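Local coordinates for uncharacterized protein (Methanothermobacter thermautotrophicus, PDB 1L1S), which is of unknown function but belongs to the DsrE/DsrF-like family, whose characterised members take part in sulfur transfer, at residues Ser16-Leu19 / Leu20-Asn24; Arg26-Met29 / Ala30-Ser34; Phe69-Ser73 / Asn74-Ala78. All blocks are in the same frame, centred on the assembly; numbering follows the deposited sequence.

Overall arrangement
All three contacts are local and come in series along a chain built round a five-stranded parallel sheet. Contact 1 lies on helix 15-31, the crossover between strands 4-10 and 35-41, and contact 2 runs off its C-terminal end; their centres are about 15 Å apart, and both touch the second subunit. Contact 3 lies at the C-terminal end of strand 68-72, where the chain turns into helix 73-78. Its centre is about 20 Å from that of contact 1 and about 27 Å from that of contact 2, on the opposite side of the chain's centre from both. Contact 3 meets Asn27 of the third subunit, a contact 2 position, which joins neighbouring copies in the trimer.

Contact 1 (Ser16-Leu19 / Leu20-Asn24); sequences SRVL and LLISN
Helix 15-31 is the crossover of the beta-alpha-beta unit that links strands 4-10 and 35-41, and two of its early turns meet here through Val18, Leu19 and Ile22. Four successive i to i+4 backbone bonds tie residues 16-19 to 20-23. The straightest joins Ile22 N to Val18 O at 3.0 Å, with an angle of 176° at the hydrogen, while Leu20 N reaches Ser16 O at 142°. On the side chains, Ile22 CD1 approaches two aliphatic branches of the preceding turn. It is 4.1 Å from Val18 CG1 and 4.2 Å from Leu19 CD2, both at slanting approaches. Ile22 CG1 stands anti to its own carbonyl carbon (chi1 -66°) and runs back along the helix, passing 3.3 Å from Val18 O, which brings CD1 to these two neighbours. Val18 and Ile22 are buried and Leu19 is exposed; Val18 also packs on Val48 and Tyr55, and the buried Leu21 on Phe8 and Ile10 of strand 4-10. On the side facing the second subunit, Leu20 packs on Asp11 of that chain, and the Arg17 guanidinium makes long, weak ion pairs with Asp11 and Glu12 of the second subunit, whose Arg112 is a like charge nearby and not a partner. At the start of the helix, Asp14 OD1 is hydrogen-bonded to both Ser16 OG and Arg17 N. Arg17 also borders Leu20 in its own helix, with NH2 4.5 Å from Leu20 CD2, which approaches the guanidinium obliquely.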
ATOM      1  N   SER A  16     -12.606 -10.757   2.810  1.00 24.40           N
ATOM      2  CA  SER A  16     -12.719  -9.660   1.847  1.00 24.08           C
ATOM      3  C   SER A  16     -11.385  -9.227   1.225  1.00 22.15           C
ATOM      4  O   SER A  16     -11.310  -8.979   0.033  1.00 22.70           O
ATOM      5  CB  SER A  16     -13.424  -8.469   2.495  1.00 24.95           C
ATOM      6  OG  SER A  16     -12.959  -8.278   3.820  1.00 29.35           O
ATOM      7  N   ARG A  17     -10.323  -9.151   2.016  1.00 21.55           N
ATOM      8  CA  ARG A  17      -9.029  -8.751   1.465  1.00 20.54           C
ATOM      9  C   ARG A  17      -8.484  -9.811   0.498  1.00 19.77           C
ATOM     10  O   ARG A  17      -7.952  -9.496  -0.563  1.00 17.60           O
ATOM     11  CB  ARG A  17      -8.025  -8.529   2.599  1.00 22.28           C
ATOM     12  CG  ARG A  17      -6.708  -7.906   2.161  1.00 25.30           C
ATOM     13  CD  ARG A  17      -6.549  -6.492   2.704  1.00 28.95           C
ATOM     14  NE  ARG A  17      -7.362  -5.504   1.992  1.00 29.74           N
ATOM     15  CZ  ARG A  17      -8.072  -4.551   2.592  1.00 31.47           C
ATOM     16  NH1 ARG A  17      -8.080  -4.457   3.919  1.00 30.88           N
ATOM     17  NH2 ARG A  17      -8.767  -3.678   1.864  1.00 31.66           N
ATOM     18  N   VAL A  18      -8.625 -11.076   0.873  1.00 19.37           N
ATOM     19  CA  VAL A  18      -8.136 -12.160   0.038  1.00 19.20           C
ATOM     20  C   VAL A  18      -8.891 -12.199  -1.289  1.00 19.17           C
ATOM     21  O   VAL A  18      -8.293 -12.294  -2.346  1.00 19.90           O
ATOM     22  CB  VAL A  18      -8.257 -13.524   0.778  1.00 18.58           C
ATOM     23  CG1 VAL A  18      -7.759 -14.653  -0.110  1.00 18.25           C
ATOM     24  CG2 VAL A  18      -7.463 -13.472   2.071  1.00 18.53           C
ATOM     25  N   LEU A  19     -10.208 -12.112  -1.237  1.00 20.16           N
ATOM     26  CA  LEU A  19     -10.989 -12.135  -2.468  1.00 19.73           C
ATOM     27  C   LEU A  19     -10.685 -10.905  -3.324  1.00 19.39           C
ATOM     28  O   LEU A  19     -10.749 -10.960  -4.557  1.00 18.39           O
ATOM     29  CB  LEU A  19     -12.485 -12.221  -2.142  1.00 21.05           C
ATOM     30  CG  LEU A  19     -12.917 -13.555  -1.492  1.00 22.93           C
ATOM     31  CD1 LEU A  19     -14.422 -13.534  -1.148  1.00 23.15           C
ATOM     32  CD2 LEU A  19     -12.607 -14.713  -2.453  1.00 22.68           C
ATOM     33  N   LEU A  20     -10.348  -9.791  -2.677  1.00 18.99           N
ATOM     34  CA  LEU A  20     -10.023  -8.590  -3.440  1.00 19.19           C
ATOM     35  C   LEU A  20      -8.717  -8.816  -4.222  1.00 18.93           C
ATOM     36  O   LEU A  20      -8.622  -8.462  -5.397  1.00 19.20           O
ATOM     37  CB  LEU A  20      -9.897  -7.376  -2.514  1.00 19.93           C
ATOM     38  CG  LEU A  20      -9.839  -6.045  -3.271  1.00 21.47           C
ATOM     39  CD1 LEU A  20     -11.022  -5.972  -4.226  1.00 22.27           C
ATOM     40  CD2 LEU A  20      -9.867  -4.871  -2.294  1.00 22.65           C
ATOM     41  N   LEU A  21      -7.715  -9.403  -3.572  1.00 18.78           N
ATOM     42  CA  LEU A  21      -6.443  -9.697  -4.235  1.00 19.02           C
ATOM     43  C   LEU A  21      -6.688 -10.612  -5.437  1.00 19.26           C
ATOM     44  O   LEU A  21      -6.222 -10.348  -6.547  1.00 18.36           O
ATOM     45  CB  LEU A  21      -5.494 -10.404  -3.270  1.00 19.77           C
ATOM     46  CG  LEU A  21      -4.293 -11.170  -3.859  1.00 21.47           C
ATOM     47  CD1 LEU A  21      -3.241 -10.196  -4.314  1.00 21.88           C
ATOM     48  CD2 LEU A  21      -3.692 -12.101  -2.803  1.00 21.79           C
ATOM     49  N   ILE A  22      -7.400 -11.707  -5.194  1.00 19.08           N
ATOM     50  CA  ILE A  22      -7.715 -12.666  -6.245  1.00 20.00           C
ATOM     51  C   ILE A  22      -8.389 -11.964  -7.422  1.00 19.81           C
ATOM     52  O   ILE A  22      -7.997 -12.141  -8.567  1.00 18.74           O
ATOM     53  CB  ILE A  22      -8.651 -13.761  -5.718  1.00 21.37           C
ATOM     54  CG1 ILE A  22      -7.917 -14.594  -4.662  1.00 22.12           C
ATOM     55  CG2 ILE A  22      -9.141 -14.640  -6.879  1.00 20.87           C
ATOM     56  CD1 ILE A  22      -8.809 -15.568  -3.947  1.00 23.90           C
ATOM     57  N   SER A  23      -9.408 -11.171  -7.110  1.00 19.82           N
ATOM     58  CA  SER A  23     -10.140 -10.428  -8.114  1.00 21.45           C
ATOM     59  C   SER A  23      -9.214  -9.484  -8.858  1.00 21.02           C
ATOM     60  O   SER A  23      -9.279  -9.387 -10.083  1.00 21.06           O
ATOM     61  CB  SER A  23     -11.269  -9.625  -7.466  1.00 22.98           C
ATOM     62  OG  SER A  23     -11.698  -8.591  -8.342  1.00 27.43           O
ATOM     63  N   ASN A  24      -8.354  -8.786  -8.122  1.00 20.75           N
ATOM     64  CA  ASN A  24      -7.412  -7.860  -8.753  1.00 20.13           C
ATOM     65  C   ASN A  24      -6.445  -8.594  -9.695  1.00 19.72           C
ATOM     66  O   ASN A  24      -6.111  -8.089 -10.766  1.00 18.22           O
ATOM     67  CB  ASN A  24      -6.623  -7.093  -7.691  1.00 21.93           C
ATOM     68  CG  ASN A  24      -7.492  -6.120  -6.917  1.00 23.51           C
ATOM     69  OD1 ASN A  24      -8.561  -5.738  -7.374  1.00 25.50           O
ATOM     70  ND2 ASN A  24      -7.029  -5.707  -5.748  1.00 24.52           N
TER

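Contact 2 (Arg26-Met29 / Ala30-Ser34); sequences RNLM and ADLES
Asn27 and Asp31, one turn apart on helix 15-31, hold their flat groups side by side and pointing the same way, with amide and carboxylate planes 75° apart. The amide meets the aspartate at its carbon stem: Asn27 ND2 is 4.0 Å from Asp31 CB. In both residues CG is anti to the backbone N, which turns the two groups outward together to the second subunit. There the carboxylate is gripped through both oxygens, OD2 in a salt bridge with Arg102 and OD1 in a hydrogen bond with Ser94, both of that chain, while Asn27 packs on Asn74 of the second subunit. The buried Leu28 and Leu32 form the apolar pair of this turn. Leu28 CD1 meets Leu32 CD2 at 3.2 Å, a doubtful distance that may reflect the modelled rotamer of Leu32, whose CG sits away from a staggered position (chi1 -91°). Leu28 packs on Val6, Phe8 and Ile37 of the sheet and on Gly98 of the second subunit. The backbone reflects the end of the helix: Leu28 O accepts from Leu32 N at 3.1 Å and more weakly from Asp31 N at 3.3 Å, and Asn27 O takes Asp31 N at 3.0 Å with a weak second bond from Ala30 N. Leu32 is the first residue to leave helical geometry. The chemistry implies an intersubunit anchor: Arg102 of the neighbouring chain probably offsets the negative charge of Asp31, while apolar contacts carry the inner side of the helix.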
ATOM      1  N   ARG A  26      -6.981 -11.430 -11.398  1.00 21.32           N
ATOM      2  CA  ARG A  26      -7.708 -11.821 -12.598  1.00 23.52           C
ATOM      3  C   ARG A  26      -8.028 -10.611 -13.474  1.00 23.74           C
ATOM      4  O   ARG A  26      -7.867 -10.662 -14.687  1.00 22.97           O
ATOM      5  CB  ARG A  26      -8.994 -12.550 -12.216  1.00 24.56           C
ATOM      6  CG  ARG A  26      -8.749 -13.946 -11.691  1.00 25.40           C
ATOM      7  CD  ARG A  26     -10.037 -14.648 -11.292  1.00 26.38           C
ATOM      8  NE  ARG A  26      -9.762 -16.033 -10.914  1.00 27.99           N
ATOM      9  CZ  ARG A  26     -10.282 -16.645  -9.854  1.00 28.88           C
ATOM     10  NH1 ARG A  26     -11.119 -16.005  -9.049  1.00 29.42           N
ATOM     11  NH2 ARG A  26      -9.938 -17.897  -9.585  1.00 29.94           N
ATOM     12  N   ASN A  27      -8.474  -9.529 -12.843  1.00 25.10           N
ATOM     13  CA  ASN A  27      -8.816  -8.292 -13.545  1.00 26.45           C
ATOM     14  C   ASN A  27      -7.606  -7.821 -14.348  1.00 27.20           C
ATOM     15  O   ASN A  27      -7.708  -7.469 -15.532  1.00 26.66           O
ATOM     16  CB  ASN A  27      -9.220  -7.222 -12.518  1.00 28.64           C
ATOM     17  CG  ASN A  27      -9.647  -5.894 -13.156  1.00 31.75           C
ATOM     18  OD1 ASN A  27     -10.525  -5.199 -12.633  1.00 33.47           O
ATOM     19  ND2 ASN A  27      -9.018  -5.529 -14.263  1.00 32.87           N
ATOM     20  N   LEU A  28      -6.458  -7.834 -13.685  1.00 26.21           N
ATOM     21  CA  LEU A  28      -5.220  -7.406 -14.284  1.00 26.96           C
ATOM     22  C   LEU A  28      -4.854  -8.241 -15.511  1.00 27.29           C
ATOM     23  O   LEU A  28      -4.466  -7.695 -16.537  1.00 25.98           O
ATOM     24  CB  LEU A  28      -4.112  -7.463 -13.236  1.00 27.03           C
ATOM     25  CG  LEU A  28      -2.812  -6.749 -13.567  1.00 28.14           C
ATOM     26  CD1 LEU A  28      -3.093  -5.286 -13.897  1.00 28.00           C
ATOM     27  CD2 LEU A  28      -1.869  -6.856 -12.383  1.00 27.25           C
HETATM   28  N   MSE A  29      -4.985  -9.558 -15.414  1.00 28.68           N
HETATM   29  CA  MSE A  29      -4.653 -10.417 -16.552  1.00 31.87           C
HETATM   30  C   MSE A  29      -5.547 -10.184 -17.774  1.00 31.52           C
HETATM   31  O   MSE A  29      -5.147 -10.449 -18.908  1.00 31.23           O
HETATM   32  CB  MSE A  29      -4.723 -11.888 -16.146  1.00 34.74           C
HETATM   33  CG  MSE A  29      -3.674 -12.276 -15.138  1.00 39.72           C
HETATM   34 SE   MSE A  29      -3.782 -14.164 -14.678  1.00 47.98          SE
HETATM   35  CE  MSE A  29      -5.554 -14.236 -13.915  1.00 43.96           C
ATOM     36  N   ALA A  30      -6.753  -9.680 -17.535  1.00 31.36           N
ATOM     37  CA  ALA A  30      -7.700  -9.415 -18.608  1.00 31.88           C
ATOM     38  C   ALA A  30      -7.588  -8.001 -19.193  1.00 32.11           C
ATOM     39  O   ALA A  30      -7.919  -7.797 -20.360  1.00 31.90           O
ATOM     40  CB  ALA A  30      -9.114  -9.655 -18.111  1.00 31.05           C
ATOM     41  N   ASP A  31      -7.118  -7.036 -18.396  1.00 32.50           N
ATOM     42  CA  ASP A  31      -6.996  -5.648 -18.858  1.00 33.31           C
ATOM     43  C   ASP A  31      -5.652  -5.311 -19.496  1.00 33.52           C
ATOM     44  O   ASP A  31      -5.536  -4.330 -20.229  1.00 33.85           O
ATOM     45  CB  ASP A  31      -7.261  -4.669 -17.704  1.00 34.19           C
ATOM     46  CG  ASP A  31      -7.435  -3.229 -18.185  1.00 35.75           C
ATOM     47  OD1 ASP A  31      -8.475  -2.933 -18.820  1.00 35.86           O
ATOM     48  OD2 ASP A  31      -6.529  -2.395 -17.938  1.00 35.96           O
ATOM     49  N   LEU A  32      -4.638  -6.119 -19.210  1.00 33.71           N
ATOM     50  CA  LEU A  32      -3.303  -5.910 -19.763  1.00 33.54           C
ATOM     51  C   LEU A  32      -2.951  -7.024 -20.736  1.00 33.88           C
ATOM     52  O   LEU A  32      -3.055  -8.204 -20.402  1.00 34.19           O
ATOM     53  CB  LEU A  32      -2.269  -5.869 -18.636  1.00 33.31           C
ATOM     54  CG  LEU A  32      -1.894  -4.533 -17.983  1.00 33.76           C
ATOM     55  CD1 LEU A  32      -3.075  -3.571 -17.951  1.00 34.02           C
ATOM     56  CD2 LEU A  32      -1.365  -4.813 -16.585  1.00 33.08           C
ATOM     57  N   GLU A  33      -2.529  -6.639 -21.937  1.00 34.41           N
ATOM     58  CA  GLU A  33      -2.153  -7.586 -22.985  1.00 35.24           C
ATOM     59  C   GLU A  33      -1.131  -8.584 -22.468  1.00 34.26           C
ATOM     60  O   GLU A  33      -1.305  -9.799 -22.575  1.00 34.42           O
ATOM     61  CB  GLU A  33      -1.508  -6.860 -24.170  1.00 37.47           C
ATOM     62  CG  GLU A  33      -2.324  -5.765 -24.841  1.00 41.09           C
ATOM     63  CD  GLU A  33      -1.443  -4.866 -25.719  1.00 43.43           C
ATOM     64  OE1 GLU A  33      -0.729  -3.998 -25.161  1.00 43.97           O
ATOM     65  OE2 GLU A  33      -1.446  -5.039 -26.960  1.00 43.60           O
ATOM     66  N   SER A  34      -0.047  -8.041 -21.929  1.00 32.70           N
ATOM     67  CA  SER A  34       1.056  -8.837 -21.417  1.00 30.82           C
ATOM     68  C   SER A  34       1.499  -8.403 -20.017  1.00 29.65           C
ATOM     69  O   SER A  34       1.959  -7.273 -19.819  1.00 28.44           O
ATOM     70  CB  SER A  34       2.239  -8.718 -22.376  1.00 30.95           C
ATOM     71  OG  SER A  34       3.409  -9.266 -21.804  1.00 32.59           O
TER

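Contact 3 (Phe69-Ser73 / Asn74-Ala78); sequences FCACS and NTLRA
Thr75 folds its hydroxyl back onto the end of strand 68-72, in the beta-to-alpha turn of the beta-alpha-beta unit formed by strand 68-72, helix 73-78 and strand 91-93. With chi1 at 68°, OG1 stands between the backbone N and the carbonyl carbon of its own residue, which aims it at Cys72 O, 3.0 Å away; the hydroxyl is the donor, tilted out of the carbonyl plane. The same oxygen accepts Leu76 N at 3.1 Å, nearly straight (167°), so two bonds grip this carbonyl as the first helical turn forms. The same rotation sends Thr75 CG2 over the cysteine side chain, 3.5 Å from both Cys72 CB and Cys72 SG. The thiol, with SG anti to the backbone N, extends beside the first turn of the helix and comes within 4.0 Å of Asn74 CB. On another side of the carbonyl, Leu76 brings CG to 3.1 Å from Cys72 O, and its CD2 branch reaches back to Ala71 CB at 4.4 Å. A valine in place of Thr75 would keep a similar branched bulk but would probably leave Cys72 O without its hydroxyl donor, held by Leu76 N, making the strand-to-helix turn less firmly fixed. The strand and helix segments run at 54° to one another, their axes approaching to 6.9 Å. Around them, Tyr42 touches both Cys72 and Thr75, and Val46 touches Thr75. Ala71 is backbone-bonded to strand 91-93 and Cys70 to strand 35-41, Phe69 lies on helix 56-64, and Asn27 of the third subunit packs on Cys72 and Asn74.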
ATOM      1  N   PHE A  69       3.021 -17.398  -6.680  1.00 21.38           N
ATOM      2  CA  PHE A  69       2.765 -17.048  -5.289  1.00 22.14           C
ATOM      3  C   PHE A  69       4.038 -17.345  -4.500  1.00 23.09           C
ATOM      4  O   PHE A  69       4.631 -18.410  -4.653  1.00 22.35           O
ATOM      5  CB  PHE A  69       1.593 -17.855  -4.729  1.00 21.11           C
ATOM      6  CG  PHE A  69       0.272 -17.471  -5.321  1.00 22.57           C
ATOM      7  CD1 PHE A  69      -0.124 -17.971  -6.558  1.00 21.94           C
ATOM      8  CD2 PHE A  69      -0.577 -16.599  -4.648  1.00 21.64           C
ATOM      9  CE1 PHE A  69      -1.340 -17.613  -7.109  1.00 22.18           C
ATOM     10  CE2 PHE A  69      -1.798 -16.236  -5.192  1.00 21.70           C
ATOM     11  CZ  PHE A  69      -2.181 -16.743  -6.421  1.00 22.44           C
ATOM     12  N   CYS A  70       4.444 -16.391  -3.669  1.00 24.17           N
ATOM     13  CA  CYS A  70       5.657 -16.493  -2.868  1.00 25.73           C
ATOM     14  C   CYS A  70       5.389 -16.373  -1.373  1.00 26.19           C
ATOM     15  O   CYS A  70       4.744 -15.429  -0.927  1.00 26.29           O
ATOM     16  CB  CYS A  70       6.632 -15.391  -3.284  1.00 26.02           C
ATOM     17  SG  CYS A  70       6.896 -15.290  -5.074  1.00 29.62           S
ATOM     18  N   ALA A  71       5.895 -17.338  -0.609  1.00 27.60           N
ATOM     19  CA  ALA A  71       5.742 -17.363   0.842  1.00 28.87           C
ATOM     20  C   ALA A  71       7.063 -16.893   1.444  1.00 30.18           C
ATOM     21  O   ALA A  71       8.126 -17.106   0.864  1.00 29.73           O
ATOM     22  CB  ALA A  71       5.415 -18.776   1.312  1.00 29.02           C
ATOM     23  N   CYS A  72       6.988 -16.248   2.601  1.00 32.60           N
ATOM     24  CA  CYS A  72       8.169 -15.718   3.263  1.00 35.50           C
ATOM     25  C   CYS A  72       8.876 -16.778   4.101  1.00 38.14           C
ATOM     26  O   CYS A  72       8.299 -17.333   5.040  1.00 38.08           O
ATOM     27  CB  CYS A  72       7.771 -14.531   4.141  1.00 35.06           C
ATOM     28  SG  CYS A  72       9.155 -13.685   4.883  1.00 35.78           S
ATOM     29  N   SER A  73      10.129 -17.051   3.747  1.00 40.97           N
ATOM     30  CA  SER A  73      10.945 -18.049   4.437  1.00 44.29           C
ATOM     31  C   SER A  73      11.004 -17.821   5.948  1.00 46.04           C
ATOM     32  O   SER A  73      11.053 -18.774   6.722  1.00 46.28           O
ATOM     33  CB  SER A  73      12.368 -18.044   3.856  1.00 45.66           C
ATOM     34  OG  SER A  73      13.183 -19.074   4.400  1.00 46.68           O
ATOM     35  N   ASN A  74      10.990 -16.556   6.360  1.00 48.42           N
ATOM     36  CA  ASN A  74      11.058 -16.195   7.776  1.00 49.73           C
ATOM     37  C   ASN A  74       9.719 -16.378   8.479  1.00 50.53           C
ATOM     38  O   ASN A  74       9.611 -17.133   9.450  1.00 51.39           O
ATOM     39  CB  ASN A  74      11.522 -14.741   7.921  1.00 50.92           C
ATOM     40  CG  ASN A  74      12.902 -14.507   7.319  1.00 52.00           C
ATOM     41  OD1 ASN A  74      13.278 -13.371   7.016  1.00 51.93           O
ATOM     42  ND2 ASN A  74      13.667 -15.586   7.149  1.00 52.18           N
ATOM     43  N   THR A  75       8.694 -15.687   7.992  1.00 50.80           N
ATOM     44  CA  THR A  75       7.378 -15.799   8.600  1.00 50.56           C
ATOM     45  C   THR A  75       7.011 -17.265   8.821  1.00 49.76           C
ATOM     46  O   THR A  75       6.512 -17.623   9.891  1.00 49.57           O
ATOM     47  CB  THR A  75       6.274 -15.133   7.726  1.00 51.51           C
ATOM     48  OG1 THR A  75       6.101 -15.870   6.509  1.00 52.46           O
ATOM     49  CG2 THR A  75       6.653 -13.691   7.397  1.00 51.67           C
ATOM     50  N   LEU A  76       7.266 -18.106   7.814  1.00 48.61           N
ATOM     51  CA  LEU A  76       6.945 -19.534   7.904  1.00 47.88           C
ATOM     52  C   LEU A  76       7.341 -20.116   9.238  1.00 47.80           C
ATOM     53  O   LEU A  76       6.510 -20.652   9.960  1.00 47.29           O
ATOM     54  CB  LEU A  76       7.641 -20.331   6.801  1.00 46.67           C
ATOM     55  CG  LEU A  76       7.080 -20.211   5.385  1.00 45.87           C
ATOM     56  CD1 LEU A  76       7.807 -21.211   4.487  1.00 45.69           C
ATOM     57  CD2 LEU A  76       5.581 -20.476   5.390  1.00 44.93           C
ATOM     58  N   ARG A  77       8.627 -20.013   9.548  1.00 48.95           N
ATOM     59  CA  ARG A  77       9.164 -20.512  10.805  1.00 50.20           C
ATOM     60  C   ARG A  77       8.385 -19.851  11.935  1.00 50.34           C
ATOM     61  O   ARG A  77       7.743 -20.525  12.745  1.00 50.39           O
ATOM     62  CB  ARG A  77      10.651 -20.155  10.897  1.00 51.98           C
ATOM     63  CG  ARG A  77      11.272 -20.327  12.274  1.00 54.17           C
ATOM     64  CD  ARG A  77      12.788 -20.092  12.216  1.00 55.89           C
ATOM     65  NE  ARG A  77      13.414 -20.159  13.539  1.00 56.88           N
ATOM     66  CZ  ARG A  77      14.729 -20.175  13.747  1.00 57.87           C
ATOM     67  NH1 ARG A  77      15.572 -20.130  12.721  1.00 57.84           N
ATOM     68  NH2 ARG A  77      15.206 -20.234  14.986  1.00 58.23           N
ATOM     69  N   ALA A  78       8.432 -18.523  11.967  1.00 49.79           N
ATOM     70  CA  ALA A  78       7.736 -17.749  12.981  1.00 49.98           C
ATOM     71  C   ALA A  78       6.341 -18.296  13.200  1.00 49.82           C
ATOM     72  O   ALA A  78       5.813 -18.242  14.312  1.00 50.13           O
ATOM     73  CB  ALA A  78       7.653 -16.276  12.556  1.00 50.15           C
TER